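Long-range contact in putative epimerase (Burkholderia cenocepacia, PDB 4LW8), which probably acts as an NAD(P)-dependent epimerase or dehydratase of nucleotide sugars in the biosynthesis of lipopolysaccharide O-antigen: residues D176-Y188 and L237-C250. Numbering follows the deposited sequence.
Sequences DRLPIVIARPFNY and LIEAAPAGETFNVC
Thr246 CG2 lies over one face of the Arg184 guanidinium, 3.5 Å above its plane and offset toward the rim. The arginine chain, extended from CG to NE, carries the group along the threonine methyl. Its NH2 forms a salt bridge with Glu168, and its NH1 bonds Tyr140 OH, which also bonds Asn248 OD1. The Phe186 ring takes Asn248 CG at its edge, 3.8 Å from CE1, with ring and amide planes almost perpendicular (86°). Val249 O is also near this edge. Cys250 CB reaches Phe186 CD1 obliquely at 3.6 Å, and Cys250 SG makes an oblique sulfur-aromatic contact. Leu237 CD2 lies over one face of the Phe247 ring, offset toward the rim, and Ile182 O is at its edge. Val181 chi1 (-175°) sends CG1 obliquely to Phe247 CD1, at 3.9 Å, and CG2 to Pro242 CD, splitting the methyls between strand and turn.

Strands 180-185 and 246-249 run parallel, with Ile182 level with Thr246 and Pro185 with Val249. Six backbone hydrogen bonds join the segments, from Gly244 N with Ile180 O to Phe186 N with Val249 O. Arg184 N gives Phe247 O a short, straight bond (2.7 Å, 176°). The bond from Val249 N meets Arg184 O from above the carbonyl plane. Gly244 N belongs to the type II turn from Pro242 to Glu245. Beside this turn, Glu245 OE2 and Thr246 N bind a HEPES molecule, probably from the crystallisation liquor, while Glu245 OE1 pairs with Lys295.

Helix 227-240 follows strand 221-226, packs against the face with Ala183 and Pro185, and leads through the turn into strand 246-249. In the Rossmann-type sheet, strand 180-185 lies between strands 130-134 and 246-249.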
# COMPACT_ATOMS: atom_id res chain seq x y z
N ASP A 176 -7.57 -16.66 -2.95
CA ASP A 176 -7.83 -18.10 -2.80
C ASP A 176 -9.26 -18.37 -2.33
O ASP A 176 -9.73 -19.51 -2.36
CB ASP A 176 -6.82 -18.73 -1.83
CG ASP A 176 -6.78 -18.02 -0.47
OD1 ASP A 176 -7.12 -16.81 -0.40
OD2 ASP A 176 -6.42 -18.67 0.54
N ARG A 177 -9.95 -17.33 -1.88
CA ARG A 177 -11.28 -17.49 -1.30
C ARG A 177 -12.38 -16.83 -2.12
O ARG A 177 -13.53 -17.23 -2.05
CB ARG A 177 -11.29 -16.96 0.14
CG ARG A 177 -10.70 -17.97 1.16
CD ARG A 177 -10.14 -17.28 2.40
NE ARG A 177 -8.90 -16.55 2.13
CZ ARG A 177 -8.19 -15.92 3.06
NH1 ARG A 177 -8.60 -15.91 4.33
NH2 ARG A 177 -7.07 -15.29 2.72
N LEU A 178 -12.01 -15.83 -2.92
CA LEU A 178 -13.01 -15.04 -3.65
C LEU A 178 -12.56 -14.73 -5.07
O LEU A 178 -11.38 -14.50 -5.32
CB LEU A 178 -13.30 -13.72 -2.90
CG LEU A 178 -13.92 -13.72 -1.50
CD1 LEU A 178 -13.84 -12.29 -0.90
CD2 LEU A 178 -15.37 -14.17 -1.55
N PRO A 179 -13.52 -14.71 -6.02
CA PRO A 179 -13.22 -14.31 -7.40
C PRO A 179 -13.18 -12.79 -7.54
O PRO A 179 -14.23 -12.15 -7.67
CB PRO A 179 -14.38 -14.90 -8.19
CG PRO A 179 -15.52 -14.93 -7.21
CD PRO A 179 -14.91 -15.15 -5.85
N ILE A 180 -11.98 -12.23 -7.53
CA ILE A 180 -11.82 -10.78 -7.37
C ILE A 180 -11.31 -10.14 -8.65
O ILE A 180 -10.29 -10.55 -9.20
CB ILE A 180 -10.84 -10.45 -6.21
CG1 ILE A 180 -11.45 -10.92 -4.88
CG2 ILE A 180 -10.52 -8.93 -6.15
CD1 ILE A 180 -10.47 -10.89 -3.70
N VAL A 181 -12.05 -9.14 -9.12
CA VAL A 181 -11.69 -8.38 -10.31
C VAL A 181 -11.44 -6.95 -9.88
O VAL A 181 -12.21 -6.40 -9.09
CB VAL A 181 -12.81 -8.44 -11.37
CG1 VAL A 181 -12.36 -7.75 -12.65
CG2 VAL A 181 -13.16 -9.89 -11.66
N ILE A 182 -10.35 -6.36 -10.37
CA ILE A 182 -10.00 -5.00 -9.98
C ILE A 182 -10.17 -4.06 -11.18
O ILE A 182 -9.65 -4.33 -12.27
CB ILE A 182 -8.55 -4.91 -9.42
CG1 ILE A 182 -8.40 -5.75 -8.13
CG2 ILE A 182 -8.20 -3.45 -9.16
CD1 ILE A 182 -6.96 -5.95 -7.66
N ALA A 183 -10.91 -2.97 -10.99
CA ALA A 183 -11.04 -1.98 -12.04
C ALA A 183 -10.19 -0.76 -11.71
O ALA A 183 -10.13 -0.33 -10.55
CB ALA A 183 -12.52 -1.61 -12.24
N ARG A 184 -9.47 -0.24 -12.70
CA ARG A 184 -8.77 1.05 -12.55
C ARG A 184 -9.39 2.09 -13.47
O ARG A 184 -8.88 2.31 -14.57
CB ARG A 184 -7.27 0.92 -12.83
CG ARG A 184 -6.48 0.19 -11.78
CD ARG A 184 -5.07 -0.12 -12.27
NE ARG A 184 -4.28 -0.78 -11.24
CZ ARG A 184 -3.08 -1.32 -11.45
NH1 ARG A 184 -2.53 -1.27 -12.65
NH2 ARG A 184 -2.45 -1.92 -10.44
N PRO A 185 -10.49 2.72 -13.04
CA PRO A 185 -11.12 3.73 -13.89
C PRO A 185 -10.25 4.95 -14.06
O PRO A 185 -9.62 5.42 -13.11
CB PRO A 185 -12.41 4.10 -13.12
CG PRO A 185 -12.05 3.80 -11.66
CD PRO A 185 -11.21 2.54 -11.76
N PHE A 186 -10.20 5.48 -15.27
CA PHE A 186 -9.63 6.81 -15.46
C PHE A 186 -10.71 7.83 -15.10
O PHE A 186 -11.74 7.43 -14.55
CB PHE A 186 -9.10 6.98 -16.89
CG PHE A 186 -7.76 6.32 -17.10
CD1 PHE A 186 -7.63 4.94 -16.98
CD2 PHE A 186 -6.62 7.09 -17.35
CE1 PHE A 186 -6.39 4.33 -17.14
CE2 PHE A 186 -5.36 6.49 -17.51
CZ PHE A 186 -5.25 5.10 -17.41
N ASN A 187 -10.49 9.12 -15.35
CA ASN A 187 -11.47 10.15 -15.00
C ASN A 187 -12.81 9.92 -15.65
O ASN A 187 -12.90 9.63 -16.84
CB ASN A 187 -10.97 11.55 -15.42
CG ASN A 187 -9.54 11.79 -15.02
OD1 ASN A 187 -9.26 12.15 -13.88
ND2 ASN A 187 -8.60 11.54 -15.94
N TYR A 188 -13.88 10.07 -14.87
CA TYR A 188 -15.20 9.97 -15.45
C TYR A 188 -16.17 10.88 -14.73
O TYR A 188 -15.93 11.30 -13.59
CB TYR A 188 -15.70 8.52 -15.44
CG TYR A 188 -15.92 7.89 -14.07
CD1 TYR A 188 -17.17 7.94 -13.46
CD2 TYR A 188 -14.88 7.23 -13.41
CE1 TYR A 188 -17.38 7.35 -12.21
CE2 TYR A 188 -15.08 6.64 -12.17
CZ TYR A 188 -16.34 6.70 -11.58
OH TYR A 188 -16.55 6.11 -10.35
N LEU A 237 -17.55 -6.79 -16.57
CA LEU A 237 -16.56 -7.46 -15.74
C LEU A 237 -17.21 -8.41 -14.73
O LEU A 237 -16.68 -9.49 -14.44
CB LEU A 237 -15.69 -6.44 -15.02
CG LEU A 237 -14.75 -5.67 -15.97
CD1 LEU A 237 -14.03 -4.57 -15.20
CD2 LEU A 237 -13.75 -6.63 -16.62
N ILE A 238 -18.33 -7.99 -14.17
CA ILE A 238 -19.11 -8.86 -13.30
C ILE A 238 -19.53 -10.14 -14.06
O ILE A 238 -19.30 -11.26 -13.59
CB ILE A 238 -20.37 -8.13 -12.77
CG1 ILE A 238 -19.98 -7.09 -11.70
CG2 ILE A 238 -21.40 -9.11 -12.24
CD1 ILE A 238 -19.34 -7.67 -10.44
N GLU A 239 -20.10 -9.98 -15.25
CA GLU A 239 -20.63 -11.11 -16.01
C GLU A 239 -19.53 -12.09 -16.43
O GLU A 239 -19.72 -13.30 -16.39
CB GLU A 239 -21.38 -10.62 -17.25
CG GLU A 239 -22.62 -9.82 -16.94
CD GLU A 239 -23.21 -9.13 -18.16
OE1 GLU A 239 -22.49 -8.93 -19.17
OE2 GLU A 239 -24.40 -8.78 -18.10
N ALA A 240 -18.38 -11.55 -16.82
CA ALA A 240 -17.26 -12.39 -17.25
C ALA A 240 -16.49 -12.95 -16.07
O ALA A 240 -15.86 -14.00 -16.17
CB ALA A 240 -16.33 -11.61 -18.17
N ALA A 241 -16.55 -12.26 -14.93
CA ALA A 241 -15.83 -12.66 -13.72
C ALA A 241 -14.39 -13.16 -13.91
O ALA A 241 -14.05 -14.27 -13.48
CB ALA A 241 -16.64 -13.72 -12.99
N PRO A 242 -13.51 -12.35 -14.55
CA PRO A 242 -12.13 -12.84 -14.71
C PRO A 242 -11.29 -12.68 -13.44
O PRO A 242 -10.49 -11.76 -13.32
CB PRO A 242 -11.58 -11.96 -15.83
CG PRO A 242 -12.38 -10.70 -15.72
CD PRO A 242 -13.72 -11.04 -15.18
N ALA A 243 -11.46 -13.62 -12.52
CA ALA A 243 -10.83 -13.60 -11.21
C ALA A 243 -9.31 -13.38 -11.30
O ALA A 243 -8.66 -13.99 -12.14
CB ALA A 243 -11.13 -14.90 -10.46
N GLY A 244 -8.77 -12.50 -10.46
CA GLY A 244 -7.34 -12.31 -10.39
C GLY A 244 -6.79 -11.27 -11.35
O GLY A 244 -5.58 -11.01 -11.38
N GLU A 245 -7.67 -10.66 -12.13
CA GLU A 245 -7.25 -9.75 -13.20
C GLU A 245 -7.60 -8.29 -12.92
O GLU A 245 -8.67 -7.99 -12.36
CB GLU A 245 -7.88 -10.20 -14.52
CG GLU A 245 -7.39 -11.57 -14.98
CD GLU A 245 -5.89 -11.58 -15.22
OE1 GLU A 245 -5.40 -10.62 -15.84
OE2 GLU A 245 -5.19 -12.52 -14.76
N THR A 246 -6.71 -7.38 -13.33
CA THR A 246 -6.88 -5.94 -13.17
C THR A 246 -7.13 -5.29 -14.53
O THR A 246 -6.48 -5.65 -15.50
CB THR A 246 -5.65 -5.30 -12.50
OG1 THR A 246 -5.50 -5.81 -11.17
CG2 THR A 246 -5.75 -3.78 -12.45
N PHE A 247 -8.07 -4.35 -14.60
CA PHE A 247 -8.43 -3.74 -15.89
C PHE A 247 -8.53 -2.22 -15.83
O PHE A 247 -9.25 -1.68 -14.99
CB PHE A 247 -9.79 -4.28 -16.38
CG PHE A 247 -9.81 -5.76 -16.65
CD1 PHE A 247 -10.12 -6.65 -15.65
CD2 PHE A 247 -9.55 -6.25 -17.92
CE1 PHE A 247 -10.15 -8.02 -15.89
CE2 PHE A 247 -9.58 -7.61 -18.18
CZ PHE A 247 -9.87 -8.50 -17.17
N ASN A 248 -7.81 -1.54 -16.72
CA ASN A 248 -8.12 -0.14 -17.00
C ASN A 248 -9.56 -0.02 -17.50
O ASN A 248 -10.02 -0.85 -18.30
CB ASN A 248 -7.17 0.43 -18.07
CG ASN A 248 -5.75 0.61 -17.56
OD1 ASN A 248 -5.51 0.65 -16.35
ND2 ASN A 248 -4.81 0.74 -18.49
N VAL A 249 -10.27 1.01 -17.06
CA VAL A 249 -11.55 1.37 -17.66
C VAL A 249 -11.43 2.84 -18.07
O VAL A 249 -11.23 3.71 -17.23
CB VAL A 249 -12.75 1.14 -16.69
CG1 VAL A 249 -14.07 1.57 -17.33
CG2 VAL A 249 -12.82 -0.34 -16.30
N CYS A 250 -11.48 3.09 -19.38
CA CYS A 250 -11.13 4.40 -19.93
C CYS A 250 -11.65 4.54 -21.36
O CYS A 250 -12.06 3.55 -21.96
CB CYS A 250 -9.62 4.62 -19.91
SG CYS A 250 -8.73 3.28 -20.75